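Local coordinates for protein endoglucanase (Uncultured bacterium, PDB 3X17) that probably hydrolyses internal beta-1,4-glucosidic linkages of cellulose as a glycoside hydrolase family 9 endoglucanase with an N-terminal Ig-like domain, at residues V189-L194 and D224-G229; K196-Y201 and P220-E225; A283-I288 and R298-A303. One frame throughout, in Å; residues are numbered along the deposited sequence.

In the fold
All three interactions lie in the family 9 catalytic region, the (alpha/alpha)6 barrel. Interactions 1 and 2 are successive parts of a single helix pair, 184-200 with 221-235, and their centres lie about 8 Å apart. Interaction 2 holds the end near the calcium-binding loop, and interaction 1 continues the packing further from it; the segments 224-229 and 220-225 overlap at D224 and E225. Interaction 3 comes later in the chain, between helices 272-288 and 294-312, its centre about 12 Å from that of interaction 1 and about 15 Å from interaction 2's. Helix 272-288 touches helix 184-200 through M284, I288 and the R287-E199 salt bridge, so the two helix pairs form a continuous part of the barrel.

Interaction 1 (V189-L194 and D224-G229); sequences VTAAQL and DEVRWG. With CA (calcium ion), chain D.
With chi1 at 162°, V226 sends CG2, trans to the carbonyl carbon, toward L194, while CG1, trans to the backbone N, runs alongside helix 184-200 to A191. On the other helix, L194 swings CG to the side of its own backbone N (chi1 -55°), so that CB makes the closer approach to V226 and CD1 the more distant one. The closest touch is between V226 CG2 and L194 CB, at 3.6 Å; L194 CD1 flanks the same methyl at 4.1 Å. The leucine and valine side chains run in opposite senses, side by side. V226 CG2 also rests against the backbone at A191 O, 4.0 Å away, while CG1 lies 4.4 Å from A191 CB. Small residues let the helices come close: the CA atoms of A191 and V226 are 5.5 Å apart, and G229, one turn on, presents only backbone toward A191. The joint is thus apolar and buried.

Within segment 189-194 of helix 184-200, V189 O accepts both Q193 N and the side-chain NE2 of Q193, which reaches it from the opposite face of the carbonyl at 3.0 Å. D224 points from the other flank of its helix, where OD2 binds the calcium ion at 2.5 Å. The helices, antiparallel neighbours in the barrel, have further cover: Y127 of helix 115-130 lies against T190, L194 and E225, and helix 543-558 packs on T190, Q193 and L194. K277 and M284 of helix 272-288 adjoin V189 and A192, respectively.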
loop_
_atom_site.group_PDB
_atom_site.type_symbol
_atom_site.label_atom_id
_atom_site.label_comp_id
_atom_site.label_asym_id
_atom_site.label_seq_id
_atom_site.Cartn_x
_atom_site.Cartn_y
_atom_site.Cartn_z
ATOM N N VAL A 189 -6.709 -8.079 1.527
ATOM C CA VAL A 189 -5.824 -7.329 2.444
ATOM C C VAL A 189 -5.863 -5.842 2.127
ATOM O O VAL A 189 -5.557 -5.003 2.984
ATOM C CB VAL A 189 -4.347 -7.828 2.436
ATOM C CG1 VAL A 189 -4.264 -9.302 2.761
ATOM C CG2 VAL A 189 -3.610 -7.480 1.125
ATOM N N THR A 190 -6.093 -5.523 0.856
ATOM C CA THR A 190 -6.203 -4.142 0.434
ATOM C C THR A 190 -7.452 -3.535 1.058
ATOM O O THR A 190 -7.382 -2.497 1.711
ATOM C CB THR A 190 -6.312 -4.064 -1.111
ATOM O OG1 THR A 190 -5.038 -4.396 -1.673
ATOM C CG2 THR A 190 -6.706 -2.648 -1.569
ATOM N N ALA A 191 -8.581 -4.230 0.950
ATOM C CA ALA A 191 -9.829 -3.693 1.503
ATOM C C ALA A 191 -9.724 -3.503 3.029
ATOM O O ALA A 191 -10.144 -2.468 3.580
ATOM C CB ALA A 191 -10.990 -4.581 1.150
ATOM N N ALA A 192 -9.102 -4.475 3.688
ATOM C CA ALA A 192 -8.889 -4.417 5.154
ATOM C C ALA A 192 -8.084 -3.190 5.519
ATOM O O ALA A 192 -8.361 -2.553 6.528
ATOM C CB ALA A 192 -8.167 -5.665 5.649
ATOM N N GLN A 193 -7.040 -2.905 4.742
ATOM C CA GLN A 193 -6.173 -1.786 5.053
ATOM C C GLN A 193 -6.823 -0.420 4.783
ATOM O O GLN A 193 -6.665 0.506 5.567
ATOM C CB GLN A 193 -4.807 -1.903 4.372
ATOM C CG GLN A 193 -3.923 -3.009 4.889
ATOM C CD GLN A 193 -2.647 -3.168 4.057
ATOM O OE1 GLN A 193 -1.612 -2.583 4.364
ATOM N NE2 GLN A 193 -2.716 -3.995 3.022
ATOM N N LEU A 194 -7.601 -0.295 3.718
ATOM C CA LEU A 194 -8.391 0.930 3.551
ATOM C C LEU A 194 -9.382 1.089 4.706
ATOM O O LEU A 194 -9.595 2.195 5.220
ATOM C CB LEU A 194 -9.112 0.955 2.197
ATOM C CG LEU A 194 -8.235 0.768 0.946
ATOM C CD1 LEU A 194 -9.137 0.754 -0.314
ATOM C CD2 LEU A 194 -7.127 1.846 0.788
ATOM N N ASP A 224 -17.432 3.533 0.190
ATOM C CA ASP A 224 -17.980 3.122 -1.096
ATOM C C ASP A 224 -16.941 2.373 -1.919
ATOM O O ASP A 224 -17.260 1.367 -2.542
ATOM C CB ASP A 224 -18.520 4.307 -1.880
ATOM C CG ASP A 224 -19.725 4.937 -1.207
ATOM O OD1 ASP A 224 -20.650 4.196 -0.783
ATOM O OD2 ASP A 224 -19.671 6.159 -0.989
ATOM N N GLU A 225 -15.696 2.850 -1.928
ATOM C CA GLU A 225 -14.695 2.155 -2.735
ATOM C C GLU A 225 -14.465 0.753 -2.173
ATOM O O GLU A 225 -14.463 -0.226 -2.920
ATOM C CB GLU A 225 -13.370 2.905 -2.800
ATOM C CG GLU A 225 -12.429 2.317 -3.882
ATOM C CD GLU A 225 -13.003 2.511 -5.293
ATOM O OE1 GLU A 225 -13.525 3.621 -5.563
ATOM O OE2 GLU A 225 -13.001 1.541 -6.085
ATOM N N VAL A 226 -14.171 0.684 -0.877
ATOM C CA VAL A 226 -14.028 -0.588 -0.189
ATOM C C VAL A 226 -15.184 -1.521 -0.522
ATOM O O VAL A 226 -14.986 -2.715 -0.707
ATOM C CB VAL A 226 -13.960 -0.405 1.341
ATOM C CG1 VAL A 226 -14.264 -1.723 2.049
ATOM C CG2 VAL A 226 -12.575 0.145 1.750
ATOM N N ARG A 227 -16.399 -0.983 -0.569
ATOM C CA ARG A 227 -17.555 -1.822 -0.775
ATOM C C ARG A 227 -17.531 -2.439 -2.179
ATOM O O ARG A 227 -17.871 -3.587 -2.343
ATOM C CB ARG A 227 -18.852 -1.021 -0.573
ATOM C CG ARG A 227 -20.047 -1.927 -0.425
ATOM C CD ARG A 227 -21.313 -1.395 -1.057
ATOM N NE ARG A 227 -22.084 -0.585 -0.124
ATOM C CZ ARG A 227 -23.364 -0.782 0.192
ATOM N NH1 ARG A 227 -24.083 -1.780 -0.343
ATOM N NH2 ARG A 227 -23.927 0.044 1.059
ATOM N N TRP A 228 -17.098 -1.669 -3.179
ATOM C CA TRP A 228 -16.839 -2.211 -4.499
ATOM C C TRP A 228 -15.970 -3.465 -4.406
ATOM O O TRP A 228 -16.286 -4.485 -5.008
ATOM C CB TRP A 228 -16.155 -1.171 -5.395
ATOM C CG TRP A 228 -16.117 -1.556 -6.873
ATOM C CD1 TRP A 228 -15.101 -2.195 -7.537
ATOM C CD2 TRP A 228 -17.154 -1.334 -7.848
ATOM N NE1 TRP A 228 -15.453 -2.412 -8.848
ATOM C CE2 TRP A 228 -16.707 -1.892 -9.068
ATOM C CE3 TRP A 228 -18.419 -0.726 -7.801
ATOM C CZ2 TRP A 228 -17.465 -1.830 -10.241
ATOM C CZ3 TRP A 228 -19.197 -0.696 -8.974
ATOM C CH2 TRP A 228 -18.720 -1.252 -10.168
ATOM N N GLY A 229 -14.876 -3.399 -3.654
ATOM C CA GLY A 229 -13.970 -4.546 -3.597
ATOM C C GLY A 229 -14.626 -5.710 -2.890
ATOM O O GLY A 229 -14.518 -6.851 -3.322
HETATM CA CA CA D . -20.341 8.494 -0.665
#

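Interaction 2 (K196-Y201 and P220-E225); sequences KAYELY and PDILDE. With CA (calcium ion), chain D.
Y198, near the C-terminal end of helix 184-200, lies across P220, at the N-cap position of helix 221-235, and I222 and L223 of its first turn. Helices 184-200 and 221-235 are an antiparallel pair of the (alpha/alpha)6 barrel, and the chain between them carries most of a calcium site. With CG trans to the backbone N (chi1 171°), the tyrosine leaves its helix and extends along the first turn of the other. Its CB is met by I222 CG2 at 3.9 Å. At the next atom, Y198 CG, L223 CD2 takes over, also at 3.9 Å. The ring then divides its neighbours: CD1 leans on I222 CG2 at 3.8 Å, whereas the CD2 and CE2 side lies under the leucine. L223 CD1 sits over one ring face in a CH-pi contact, 4.1 Å from the Y198 centroid and 15° off the normal. Farther out, Y198 CE1 approaches P220 CG to 3.6 Å, and the phenol OH is still beside that proline carbon. P220 and L223 both lie roughly perpendicular to the long direction of the tyrosine side chain.

The carbonyl oxygen of P220 accepts both L223 N and D224 N, tying the helix start together. On the flank turned from Y198, D221 OD1 binds calcium at 2.6 Å, joining D224 from the same turn; D207, E214, N217 and V219 complete the site. F205 and F292 from loops add to the packing round Y198. On the tyrosine's own helix, K196 NZ forms a salt bridge with E199 OE1 at 2.7 Å, approaching from 47° out of the carboxylate plane.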
loop_
_atom_site.group_PDB
_atom_site.type_symbol
_atom_site.label_atom_id
_atom_site.label_comp_id
_atom_site.label_asym_id
_atom_site.label_seq_id
_atom_site.Cartn_x
_atom_site.Cartn_y
_atom_site.Cartn_z
ATOM N N LYS A 196 -9.068 0.131 7.747
ATOM C CA LYS A 196 -8.350 0.509 8.965
ATOM C C LYS A 196 -7.937 1.966 8.901
ATOM O O LYS A 196 -7.908 2.647 9.920
ATOM C CB LYS A 196 -7.105 -0.377 9.105
ATOM C CG LYS A 196 -6.566 -0.479 10.496
ATOM C CD LYS A 196 -7.627 -0.983 11.476
ATOM C CE LYS A 196 -7.273 -0.489 12.881
ATOM N NZ LYS A 196 -8.431 -0.702 13.808
ATOM N N ALA A 197 -7.497 2.413 7.720
ATOM C CA ALA A 197 -7.255 3.827 7.492
ATOM C C ALA A 197 -8.486 4.645 7.897
ATOM O O ALA A 197 -8.358 5.702 8.521
ATOM C CB ALA A 197 -6.917 4.092 6.031
ATOM N N TYR A 198 -9.651 4.228 7.422
ATOM C CA TYR A 198 -10.843 4.978 7.707
ATOM C C TYR A 198 -11.178 4.922 9.187
ATOM O O TYR A 198 -11.468 5.937 9.793
ATOM C CB TYR A 198 -12.049 4.517 6.893
ATOM C CG TYR A 198 -13.327 5.183 7.396
ATOM C CD1 TYR A 198 -13.652 6.494 7.007
ATOM C CD2 TYR A 198 -14.098 4.584 8.387
ATOM C CE1 TYR A 198 -14.787 7.127 7.500
ATOM C CE2 TYR A 198 -15.201 5.240 8.937
ATOM C CZ TYR A 198 -15.530 6.503 8.492
ATOM O OH TYR A 198 -16.618 7.119 9.018
ATOM N N GLU A 199 -11.085 3.738 9.773
ATOM C CA GLU A 199 -11.407 3.538 11.182
ATOM C C GLU A 199 -10.556 4.410 12.112
ATOM O O GLU A 199 -11.053 4.960 13.076
ATOM C CB GLU A 199 -11.201 2.063 11.553
ATOM C CG GLU A 199 -11.751 1.690 12.925
ATOM C CD GLU A 199 -11.861 0.197 13.095
ATOM O OE1 GLU A 199 -10.899 -0.527 12.732
ATOM O OE2 GLU A 199 -12.899 -0.263 13.620
ATOM N N LEU A 200 -9.260 4.473 11.852
ATOM C CA LEU A 200 -8.348 5.259 12.669
ATOM C C LEU A 200 -8.386 6.747 12.320
ATOM O O LEU A 200 -8.247 7.571 13.202
ATOM C CB LEU A 200 -6.904 4.715 12.576
ATOM C CG LEU A 200 -6.695 3.437 13.386
ATOM C CD1 LEU A 200 -5.300 2.825 13.119
ATOM C CD2 LEU A 200 -6.950 3.711 14.913
ATOM N N TYR A 201 -8.688 7.089 11.074
ATOM C CA TYR A 201 -8.651 8.495 10.658
ATOM C C TYR A 201 -9.915 8.957 9.932
ATOM O O TYR A 201 -9.837 9.504 8.835
ATOM C CB TYR A 201 -7.418 8.741 9.780
ATOM C CG TYR A 201 -6.134 8.154 10.360
ATOM C CD1 TYR A 201 -5.580 8.663 11.521
ATOM C CD2 TYR A 201 -5.494 7.083 9.749
ATOM C CE1 TYR A 201 -4.422 8.120 12.062
ATOM C CE2 TYR A 201 -4.325 6.558 10.254
ATOM C CZ TYR A 201 -3.799 7.063 11.415
ATOM O OH TYR A 201 -2.634 6.541 11.917
ATOM N N PRO A 220 -18.980 7.842 3.635
ATOM C CA PRO A 220 -17.641 8.244 3.198
ATOM C C PRO A 220 -17.216 7.477 1.956
ATOM O O PRO A 220 -17.404 6.265 1.899
ATOM C CB PRO A 220 -16.763 7.856 4.392
ATOM C CG PRO A 220 -17.731 7.989 5.577
ATOM C CD PRO A 220 -18.977 7.350 5.018
ATOM N N ASP A 221 -16.701 8.188 0.959
ATOM C CA ASP A 221 -16.399 7.615 -0.343
ATOM C C ASP A 221 -15.402 6.467 -0.225
ATOM O O ASP A 221 -15.466 5.522 -0.989
ATOM C CB ASP A 221 -15.836 8.692 -1.286
ATOM C CG ASP A 221 -16.921 9.570 -1.862
ATOM O OD1 ASP A 221 -18.084 9.376 -1.471
ATOM O OD2 ASP A 221 -16.611 10.476 -2.656
ATOM N N ILE A 222 -14.442 6.580 0.688
ATOM C CA ILE A 222 -13.452 5.510 0.871
ATOM C C ILE A 222 -14.181 4.209 1.200
ATOM O O ILE A 222 -13.802 3.150 0.717
ATOM C CB ILE A 222 -12.404 5.823 1.989
ATOM C CG1 ILE A 222 -11.278 4.750 2.011
ATOM C CG2 ILE A 222 -13.073 5.836 3.345
ATOM C CD1 ILE A 222 -10.459 4.675 0.730
ATOM N N LEU A 223 -15.314 4.308 1.903
ATOM C CA LEU A 223 -16.132 3.123 2.216
ATOM C C LEU A 223 -16.949 2.626 1.024
ATOM O O LEU A 223 -17.052 1.432 0.804
ATOM C CB LEU A 223 -17.055 3.369 3.421
ATOM C CG LEU A 223 -16.325 3.703 4.732
ATOM C CD1 LEU A 223 -17.303 3.779 5.888
ATOM C CD2 LEU A 223 -15.212 2.702 5.002
ATOM N N ASP A 224 -17.432 3.533 0.190
ATOM C CA ASP A 224 -17.980 3.122 -1.096
ATOM C C ASP A 224 -16.941 2.373 -1.919
ATOM O O ASP A 224 -17.260 1.367 -2.542
ATOM C CB ASP A 224 -18.520 4.307 -1.880
ATOM C CG ASP A 224 -19.725 4.937 -1.207
ATOM O OD1 ASP A 224 -20.650 4.196 -0.783
ATOM O OD2 ASP A 224 -19.671 6.159 -0.989
ATOM N N GLU A 225 -15.696 2.850 -1.928
ATOM C CA GLU A 225 -14.695 2.155 -2.735
ATOM C C GLU A 225 -14.465 0.753 -2.173
ATOM O O GLU A 225 -14.463 -0.226 -2.920
ATOM C CB GLU A 225 -13.370 2.905 -2.800
ATOM C CG GLU A 225 -12.429 2.317 -3.882
ATOM C CD GLU A 225 -13.003 2.511 -5.293
ATOM O OE1 GLU A 225 -13.525 3.621 -5.563
ATOM O OE2 GLU A 225 -13.001 1.541 -6.085
HETATM CA CA CA D . -20.341 8.494 -0.665
#

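Interaction 3 (A283-I288 and R298-A303); sequences AMAARI and RKALAA
Apolar contacts carry the meeting of A286 with L301 and of A285 with A300. A286 CB lies 3.8 Å from L301 CB, and the methyls of A285 and A300, CB to CB, are 4.3 Å apart. Because L301 has CG trans to the backbone N (chi1 169°), its branch runs on past the interface, where it touches T351 of helix 337-351, and CB is the only L301 side-chain atom that comes within 4.2 Å of A286. F234 of helix 221-235 packs on K299, A300 and A303.

Backbone approach is the second element. A300 CB rests 4.3 Å from A286 N, and the CA atoms of A286 and L301 come within 5.4 Å. With only the methyls of A285, A286 and A300 to accommodate here, the axes of the two segments pass 7.7 Å apart at 154° between their directions. This is a helical hairpin, helix 272-288 followed by helix 294-312, within the (alpha/alpha)6 barrel.

Polar side chains take no part in the joint itself. R287, which makes no contact with R298-A303, forms salt bridges to E346 and E199, and M284 CA lies over one face of its guanidinium, toward the rim. On the partner helix, A303 O accepts a hydrogen bond from Q237 NE2.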
loop_
_atom_site.group_PDB
_atom_site.type_symbol
_atom_site.label_atom_id
_atom_site.label_comp_id
_atom_site.label_asym_id
_atom_site.label_seq_id
_atom_site.Cartn_x
_atom_site.Cartn_y
_atom_site.Cartn_z
ATOM N N ALA A 283 -15.627 -9.294 8.143
ATOM C CA ALA A 283 -15.938 -9.058 9.568
ATOM C C ALA A 283 -15.526 -7.648 10.002
ATOM O O ALA A 283 -16.226 -7.003 10.778
ATOM C CB ALA A 283 -15.284 -10.093 10.453
ATOM N N MET A 284 -14.368 -7.178 9.539
ATOM C CA MET A 284 -14.044 -5.760 9.677
ATOM C C MET A 284 -15.126 -4.823 9.131
ATOM O O MET A 284 -15.404 -3.800 9.719
ATOM C CB MET A 284 -12.695 -5.434 9.040
ATOM C CG MET A 284 -11.530 -5.921 9.861
ATOM S SD MET A 284 -9.994 -5.784 8.933
ATOM C CE MET A 284 -9.647 -4.038 9.187
ATOM N N ALA A 285 -15.636 -5.106 7.939
ATOM C CA ALA A 285 -16.596 -4.202 7.303
ATOM C C ALA A 285 -17.892 -4.221 8.092
ATOM O O ALA A 285 -18.615 -3.214 8.147
ATOM C CB ALA A 285 -16.859 -4.621 5.853
ATOM N N ALA A 286 -18.210 -5.387 8.652
ATOM C CA ALA A 286 -19.416 -5.520 9.462
ATOM C C ALA A 286 -19.369 -4.531 10.634
ATOM O O ALA A 286 -20.383 -3.939 10.989
ATOM C CB ALA A 286 -19.576 -6.956 9.961
ATOM N N ARG A 287 -18.207 -4.343 11.209
ATOM C CA ARG A 287 -18.037 -3.457 12.321
ATOM C C ARG A 287 -18.056 -2.033 11.833
ATOM O O ARG A 287 -18.649 -1.194 12.427
ATOM C CB ARG A 287 -16.727 -3.754 13.049
ATOM C CG ARG A 287 -16.243 -2.684 13.981
ATOM C CD ARG A 287 -14.759 -2.484 13.887
ATOM N NE ARG A 287 -14.102 -3.747 13.930
ATOM C CZ ARG A 287 -12.918 -4.040 13.426
ATOM N NH1 ARG A 287 -12.173 -3.157 12.838
ATOM N NH2 ARG A 287 -12.488 -5.257 13.556
ATOM N N ILE A 288 -17.402 -1.778 10.733
ATOM C CA ILE A 288 -17.157 -0.409 10.338
ATOM C C ILE A 288 -18.356 0.209 9.600
ATOM O O ILE A 288 -18.584 1.422 9.695
ATOM C CB ILE A 288 -15.839 -0.304 9.528
ATOM C CG1 ILE A 288 -14.637 -0.501 10.442
ATOM C CG2 ILE A 288 -15.710 1.016 8.834
ATOM C CD1 ILE A 288 -13.356 -0.768 9.680
ATOM N N ARG A 298 -24.751 -6.483 7.887
ATOM C CA ARG A 298 -25.243 -7.858 8.116
ATOM C C ARG A 298 -24.731 -8.825 7.072
ATOM O O ARG A 298 -24.464 -9.998 7.368
ATOM C CB ARG A 298 -26.785 -7.919 8.055
ATOM C CG ARG A 298 -27.472 -7.393 9.308
ATOM C CD ARG A 298 -28.996 -7.401 9.150
ATOM N NE ARG A 298 -29.568 -6.359 9.983
ATOM C CZ ARG A 298 -30.113 -5.244 9.517
ATOM N NH1 ARG A 298 -30.319 -5.091 8.218
ATOM N NH2 ARG A 298 -30.529 -4.322 10.370
ATOM N N LYS A 299 -24.804 -8.400 5.820
ATOM C CA LYS A 299 -24.462 -9.280 4.727
ATOM C C LYS A 299 -22.974 -9.607 4.818
ATOM O O LYS A 299 -22.571 -10.760 4.617
ATOM C CB LYS A 299 -24.790 -8.623 3.379
ATOM C CG LYS A 299 -24.456 -9.491 2.138
ATOM C CD LYS A 299 -24.606 -8.635 0.874
ATOM C CE LYS A 299 -24.874 -9.475 -0.358
ATOM N NZ LYS A 299 -24.671 -8.669 -1.609
ATOM N N ALA A 300 -22.157 -8.602 5.143
ATOM C CA ALA A 300 -20.728 -8.864 5.230
ATOM C C ALA A 300 -20.518 -9.836 6.376
ATOM O O ALA A 300 -19.747 -10.778 6.251
ATOM C CB ALA A 300 -19.913 -7.603 5.403
ATOM N N LEU A 301 -21.318 -9.690 7.432
ATOM C CA LEU A 301 -21.143 -10.527 8.621
ATOM C C LEU A 301 -21.561 -11.938 8.313
ATOM O O LEU A 301 -20.871 -12.873 8.696
ATOM C CB LEU A 301 -21.918 -9.991 9.829
ATOM C CG LEU A 301 -22.031 -10.915 11.056
ATOM C CD1 LEU A 301 -20.656 -11.229 11.636
ATOM C CD2 LEU A 301 -22.997 -10.342 12.143
ATOM N N ALA A 302 -22.649 -12.099 7.553
ATOM C CA ALA A 302 -23.134 -13.451 7.218
ATOM C C ALA A 302 -22.106 -14.194 6.390
ATOM O O ALA A 302 -21.810 -15.368 6.645
ATOM C CB ALA A 302 -24.492 -13.395 6.487
ATOM N N ALA A 303 -21.535 -13.489 5.416
ATOM C CA ALA A 303 -20.522 -14.060 4.560
ATOM C C ALA A 303 -19.312 -14.510 5.382
ATOM O O ALA A 303 -18.786 -15.608 5.181
ATOM C CB ALA A 303 -20.101 -13.044 3.518
#